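Local atomic coordinates of farnesyltransferase, putative (Trypanosoma cruzi, PDB entry 3WCA), a protein that probably catalyses the magnesium-dependent condensation of two farnesyl diphosphate molecules and their NAD(P)H-dependent reduction to squalene, the first committed step towards sterols. Residues 331-336 and 355-360; 293-298 and 344-349. The protein carries 1 engineered substitution. All coordinates share one frame; numbering follows the deposited sequence.

Interaction 1 (331-336 and 355-360); sequences TYTLRL and NDAIRA
Ile358 meets Thr333 and Leu334 in a wholly apolar contact between two nearly antiparallel helices, whose segment axes approach to 10.1 Å at 163°. The CA atoms of Thr333 and Ile358 lie 7.3 Å apart and are the nearest such pair.

Among the carbon contacts, the methyl of Thr333 and the long branch of Ile358 run past each other in opposite directions, bringing Thr333 CG2 to 3.7 Å from Ile358 CG1. Ile358 then reaches onward: the extended end of its longer branch (chi2 178°) carries CD1 towards Leu334. Ile358 CD1 lies 3.3 Å from Leu334 CD2, tighter than ordinary van der Waals contact, where the two side chains cross at about a right angle. Ala357, whose short side chain suits a buried place facing the partner helix, adds a looser touch, its CB 4.2 Å from Thr333 CG2.

The polar half of Thr333 is dealt with inside its own helix. With chi1 at -61°, CG2 stands anti to the backbone N and is the branch that meets Ile358, while OG1 hydrogen-bonds to the carbonyl O of Leu329; a threonine can thus offer a methyl to an apolar seam and still satisfy its buried hydroxyl.

Helix 322-338 is backed here by helices 274-294 and 309-318, on which Tyr332 packs, whereas Ala357 and Ala360 of helix 347-362 rest on helix 261-269.

Interaction 2 (293-298 and 344-349); sequences LVFNNK and DACYDR
The backbone leaves helix 274-294 at Phe295 and makes a type II beta turn from Val294 to Asn297, closed by Asn297 N to Val294 O at 3.1 Å, while the facing residues Asp344 and Cys346 lie in the loop that leads into helix 347-362. No hydrogen bond joins the two segments, and two side-chain meetings carry the contact.

In the first, Cys346 lays its sulfur against the rim of the Phe295 ring. Cys346 SG lies 3.9 Å from Phe295 CZ. The sulfur is 80° off the ring normal, an edge-on sulfur-aromatic contact that suits a polarisable sulfur and the slightly positive hydrogens at the edge of a buried ring. The ring reaches Cys346 with CG anti to the backbone N (chi1 177°), and Asn296 CB covers one of its faces.

In the second, Asn296 and Asp344 approach from opposite directions with amide and carboxylate planes 86° apart, and OD1 of Asn296 stays 3.9 Å from OD1 of Asp344. Each is held elsewhere: Asn296 ND2 donates to the carbonyl O of Arg339 and its OD1 accepts from Asn251 ND2, while Asp344 OD2 accepts from the backbone N of Asn341.

Asn297 ND2 binds Leu293 O at 3.2 Å, tying the turn back to the helix it follows. Asn296, with its positive phi, takes the left-handed third position, where asparagine is well tolerated, of a type II turn at a helix end, packed against the loop between helices 322-338 and 347-362 in the all-alpha squalene/phytoene synthase fold.

Interactions 1 and 2 lie about 14 Å apart between centres, on the same side of the chain's centre and away from the magnesium and substrate-analogue sites. Both involve the region of helix 347-362: interaction 2 involves the loop just before it, interaction 1 its later part. Their segments alternate along the chain, in the order 293-298, 331-336, 344-349, 355-360, so each contact spans part of the same stretch of chain. They also touch directly, Leu336 O lying 3.4 Å from Phe295 CD2. Together they join the C-terminal helical hairpin of helices 322-338 and 347-362, internally through interaction 1 and to the turn that follows helix 274-294 through interaction 2, in this all-helical enzyme.

Interaction 1 (331-336 and 355-360)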
loop_
_atom_site.group_PDB
_atom_site.type_symbol
_atom_site.label_atom_id
_atom_site.label_comp_id
_atom_site.label_asym_id
_atom_site.label_seq_id
_atom_site.Cartn_x
_atom_site.Cartn_y
_atom_site.Cartn_z
ATOM N N THR A 331 20.591 2.559 5.271
ATOM C CA THR A 331 21.246 3.157 4.113
ATOM C C THR A 331 20.339 4.134 3.367
ATOM O O THR A 331 20.751 5.248 3.050
ATOM C CB THR A 331 21.708 2.090 3.102
ATOM O OG1 THR A 331 22.768 1.312 3.672
ATOM C CG2 THR A 331 22.204 2.751 1.830
ATOM N N TYR A 332 19.118 3.706 3.064
ATOM C CA TYR A 332 18.186 4.569 2.359
ATOM C C TYR A 332 17.730 5.727 3.236
ATOM O O TYR A 332 17.570 6.845 2.763
ATOM C CB TYR A 332 16.991 3.764 1.864
ATOM C CG TYR A 332 17.321 2.950 0.635
ATOM C CD1 TYR A 332 17.692 3.575 -0.553
ATOM C CD2 TYR A 332 17.311 1.555 0.673
ATOM C CE1 TYR A 332 18.046 2.835 -1.678
ATOM C CE2 TYR A 332 17.667 0.801 -0.442
ATOM C CZ TYR A 332 18.031 1.441 -1.611
ATOM O OH TYR A 332 18.369 0.694 -2.719
ATOM N N THR A 333 17.525 5.461 4.518
ATOM C CA THR A 333 17.111 6.509 5.434
ATOM C C THR A 333 18.197 7.579 5.466
ATOM O O THR A 333 17.899 8.773 5.497
ATOM C CB THR A 333 16.924 5.976 6.863
ATOM O OG1 THR A 333 15.909 4.963 6.872
ATOM C CG2 THR A 333 16.530 7.119 7.804
ATOM N N LEU A 334 19.454 7.147 5.467
ATOM C CA LEU A 334 20.571 8.088 5.494
ATOM C C LEU A 334 20.691 8.857 4.179
ATOM O O LEU A 334 21.192 9.981 4.161
ATOM C CB LEU A 334 21.891 7.361 5.796
ATOM C CG LEU A 334 22.101 6.774 7.200
ATOM C CD1 LEU A 334 23.421 6.013 7.265
ATOM C CD2 LEU A 334 22.098 7.895 8.219
ATOM N N ARG A 335 20.246 8.252 3.077
ATOM C CA ARG A 335 20.299 8.923 1.780
ATOM C C ARG A 335 19.243 10.020 1.732
ATOM O O ARG A 335 19.447 11.066 1.111
ATOM C CB ARG A 335 20.043 7.947 0.621
ATOM C CG ARG A 335 21.280 7.234 0.097
ATOM C CD ARG A 335 22.341 8.215 -0.407
ATOM N NE ARG A 335 21.967 8.885 -1.653
ATOM C CZ ARG A 335 22.747 9.743 -2.304
ATOM N NH1 ARG A 335 23.947 10.046 -1.829
ATOM N NH2 ARG A 335 22.338 10.286 -3.444
ATOM N N LEU A 336 18.108 9.758 2.370
ATOM C CA LEU A 336 17.017 10.710 2.400
ATOM C C LEU A 336 17.511 11.959 3.131
ATOM O O LEU A 336 17.445 13.065 2.600
ATOM C CB LEU A 336 15.802 10.082 3.109
ATOM C CG LEU A 336 14.442 10.793 3.075
ATOM C CD1 LEU A 336 13.304 9.799 3.363
ATOM C CD2 LEU A 336 14.431 11.912 4.092
ATOM N N ASN A 355 16.243 10.478 12.857
ATOM C CA ASN A 355 16.888 9.940 14.053
ATOM C C ASN A 355 16.026 8.893 14.739
ATOM O O ASN A 355 16.551 7.910 15.255
ATOM C CB ASN A 355 17.247 11.063 15.032
ATOM C CG ASN A 355 18.418 11.902 14.548
ATOM O OD1 ASN A 355 19.485 11.371 14.241
ATOM N ND2 ASN A 355 18.226 13.215 14.478
ATOM N N ASP A 356 14.710 9.101 14.758
ATOM C CA ASP A 356 13.812 8.115 15.357
ATOM C C ASP A 356 13.883 6.810 14.573
ATOM O O ASP A 356 13.916 5.731 15.159
ATOM C CB ASP A 356 12.363 8.593 15.342
ATOM C CG ASP A 356 12.058 9.535 16.464
ATOM O OD1 ASP A 356 12.641 9.339 17.552
ATOM O OD2 ASP A 356 11.233 10.454 16.265
ATOM N N ALA A 357 13.895 6.923 13.245
ATOM C CA ALA A 357 13.955 5.762 12.367
ATOM C C ALA A 357 15.270 5.002 12.538
ATOM O O ALA A 357 15.274 3.802 12.778
ATOM C CB ALA A 357 13.787 6.202 10.908
ATOM N N ILE A 358 16.382 5.713 12.405
ATOM C CA ILE A 358 17.699 5.109 12.543
ATOM C C ILE A 358 17.877 4.542 13.943
ATOM O O ILE A 358 18.487 3.494 14.134
ATOM C CB ILE A 358 18.799 6.152 12.261
ATOM C CG1 ILE A 358 18.708 6.592 10.799
ATOM C CG2 ILE A 358 20.178 5.579 12.572
ATOM C CD1 ILE A 358 19.700 7.652 10.422
ATOM N N ARG A 359 17.327 5.237 14.922
ATOM C CA ARG A 359 17.434 4.793 16.297
ATOM C C ARG A 359 16.708 3.466 16.441
ATOM O O ARG A 359 17.221 2.527 17.046
ATOM C CB ARG A 359 16.830 5.847 17.225
ATOM C CG ARG A 359 16.982 5.553 18.694
ATOM C CD ARG A 359 16.668 6.791 19.522
ATOM N NE ARG A 359 17.668 7.844 19.344
ATOM C CZ ARG A 359 17.469 8.965 18.655
ATOM N NH1 ARG A 359 16.298 9.190 18.072
ATOM N NH2 ARG A 359 18.444 9.861 18.553
ATOM N N ALA A 360 15.516 3.391 15.861
ATOM C CA ALA A 360 14.704 2.187 15.917
ATOM C C ALA A 360 15.424 1.025 15.242
ATOM O O ALA A 360 15.282 -0.123 15.645
ATOM C CB ALA A 360 13.366 2.441 15.243
#

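Interaction 2 (293-298 and 344-349)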
loop_
_atom_site.group_PDB
_atom_site.type_symbol
_atom_site.label_atom_id
_atom_site.label_comp_id
_atom_site.label_asym_id
_atom_site.label_seq_id
_atom_site.Cartn_x
_atom_site.Cartn_y
_atom_site.Cartn_z
ATOM N N LEU A 293 14.113 8.830 -2.663
ATOM C CA LEU A 293 14.261 9.412 -3.990
ATOM C C LEU A 293 13.292 10.564 -4.254
ATOM O O LEU A 293 13.653 11.529 -4.924
ATOM C CB LEU A 293 14.053 8.343 -5.062
ATOM C CG LEU A 293 15.294 7.786 -5.759
ATOM C CD1 LEU A 293 16.255 7.180 -4.749
ATOM C CD2 LEU A 293 14.856 6.743 -6.779
ATOM N N VAL A 294 12.065 10.475 -3.746
ATOM C CA VAL A 294 11.105 11.539 -3.992
ATOM C C VAL A 294 11.310 12.733 -3.085
ATOM O O VAL A 294 10.883 13.836 -3.408
ATOM C CB VAL A 294 9.629 11.083 -3.828
ATOM C CG1 VAL A 294 9.326 9.938 -4.773
ATOM C CG2 VAL A 294 9.353 10.713 -2.381
ATOM N N PHE A 295 11.948 12.515 -1.946
ATOM C CA PHE A 295 12.167 13.596 -1.010
ATOM C C PHE A 295 12.954 14.757 -1.622
ATOM O O PHE A 295 13.992 14.552 -2.231
ATOM C CB PHE A 295 12.908 13.080 0.223
ATOM C CG PHE A 295 13.234 14.155 1.223
ATOM C CD1 PHE A 295 12.222 14.902 1.817
ATOM C CD2 PHE A 295 14.556 14.421 1.571
ATOM C CE1 PHE A 295 12.523 15.907 2.749
ATOM C CE2 PHE A 295 14.873 15.418 2.497
ATOM C CZ PHE A 295 13.852 16.166 3.089
ATOM N N ASN A 296 12.442 15.973 -1.443
ATOM C CA ASN A 296 13.100 17.176 -1.931
ATOM C C ASN A 296 13.416 17.073 -3.420
ATOM O O ASN A 296 14.374 17.672 -3.890
ATOM C CB ASN A 296 14.388 17.402 -1.123
ATOM C CG ASN A 296 14.793 18.872 -1.042
ATOM O OD1 ASN A 296 13.954 19.758 -1.069
ATOM N ND2 ASN A 296 16.087 19.125 -0.920
ATOM N N ASN A 297 12.596 16.327 -4.158
ATOM C CA ASN A 297 12.807 16.129 -5.595
ATOM C C ASN A 297 11.691 16.776 -6.392
ATOM O O ASN A 297 10.577 16.265 -6.420
ATOM C CB ASN A 297 12.851 14.627 -5.918
ATOM C CG ASN A 297 13.215 14.346 -7.372
ATOM O OD1 ASN A 297 13.266 15.255 -8.204
ATOM N ND2 ASN A 297 13.463 13.072 -7.684
ATOM N N LYS A 298 11.983 17.883 -7.067
ATOM C CA LYS A 298 10.935 18.562 -7.815
ATOM C C LYS A 298 10.455 17.825 -9.068
ATOM O O LYS A 298 9.448 18.200 -9.670
ATOM C CB LYS A 298 11.367 20.006 -8.143
ATOM C CG LYS A 298 11.882 20.251 -9.533
ATOM C CD LYS A 298 13.326 19.850 -9.683
ATOM C CE LYS A 298 13.855 20.329 -11.025
ATOM N NZ LYS A 298 13.731 21.805 -11.153
ATOM N N ASP A 344 16.052 24.492 4.121
ATOM C CA ASP A 344 14.708 23.943 3.983
ATOM C C ASP A 344 13.863 24.083 5.250
ATOM O O ASP A 344 14.355 23.898 6.367
ATOM C CB ASP A 344 14.800 22.471 3.565
ATOM C CG ASP A 344 15.528 22.284 2.239
ATOM O OD1 ASP A 344 15.001 22.730 1.196
ATOM O OD2 ASP A 344 16.629 21.695 2.238
ATOM N N ALA A 345 12.588 24.413 5.062
ATOM C CA ALA A 345 11.656 24.591 6.174
ATOM C C ALA A 345 11.244 23.257 6.788
ATOM O O ALA A 345 10.252 23.179 7.516
ATOM C CB ALA A 345 10.419 25.347 5.700
ATOM N N CYS A 346 12.013 22.212 6.492
ATOM C CA CYS A 346 11.731 20.878 7.010
ATOM C C CYS A 346 12.912 20.314 7.801
ATOM O O CYS A 346 12.721 19.543 8.742
ATOM C CB CYS A 346 11.394 19.926 5.858
ATOM S SG CYS A 346 12.797 19.513 4.786
ATOM N N TYR A 347 14.125 20.706 7.411
ATOM C CA TYR A 347 15.353 20.239 8.055
ATOM C C TYR A 347 15.170 19.888 9.527
ATOM O O TYR A 347 15.730 18.905 10.014
ATOM C CB TYR A 347 16.457 21.292 7.920
ATOM C CG TYR A 347 17.815 20.793 8.365
ATOM C CD1 TYR A 347 18.383 19.659 7.787
ATOM C CD2 TYR A 347 18.533 21.453 9.364
ATOM C CE1 TYR A 347 19.630 19.189 8.188
ATOM C CE2 TYR A 347 19.786 20.993 9.774
ATOM C CZ TYR A 347 20.326 19.860 9.182
ATOM O OH TYR A 347 21.557 19.395 9.582
ATOM N N ASP A 348 14.388 20.699 10.228
ATOM C CA ASP A 348 14.116 20.481 11.643
ATOM C C ASP A 348 13.217 19.268 11.849
ATOM O O ASP A 348 13.563 18.337 12.577
ATOM C CB ASP A 348 13.443 21.722 12.242
ATOM C CG ASP A 348 14.427 22.834 12.544
ATOM O OD1 ASP A 348 15.325 23.085 11.710
ATOM O OD2 ASP A 348 14.294 23.462 13.616
ATOM N N ARG A 349 12.057 19.295 11.199
ATOM C CA ARG A 349 11.082 18.222 11.311
ATOM C C ARG A 349 11.584 16.898 10.737
ATOM O O ARG A 349 11.256 15.829 11.248
ATOM C CB ARG A 349 9.777 18.626 10.614
ATOM C CG ARG A 349 8.661 17.595 10.734
ATOM C CD ARG A 349 8.091 17.534 12.143
ATOM N NE ARG A 349 7.464 16.243 12.422
ATOM C CZ ARG A 349 6.823 15.951 13.550
ATOM N NH1 ARG A 349 6.714 16.863 14.509
ATOM N NH2 ARG A 349 6.305 14.743 13.726
#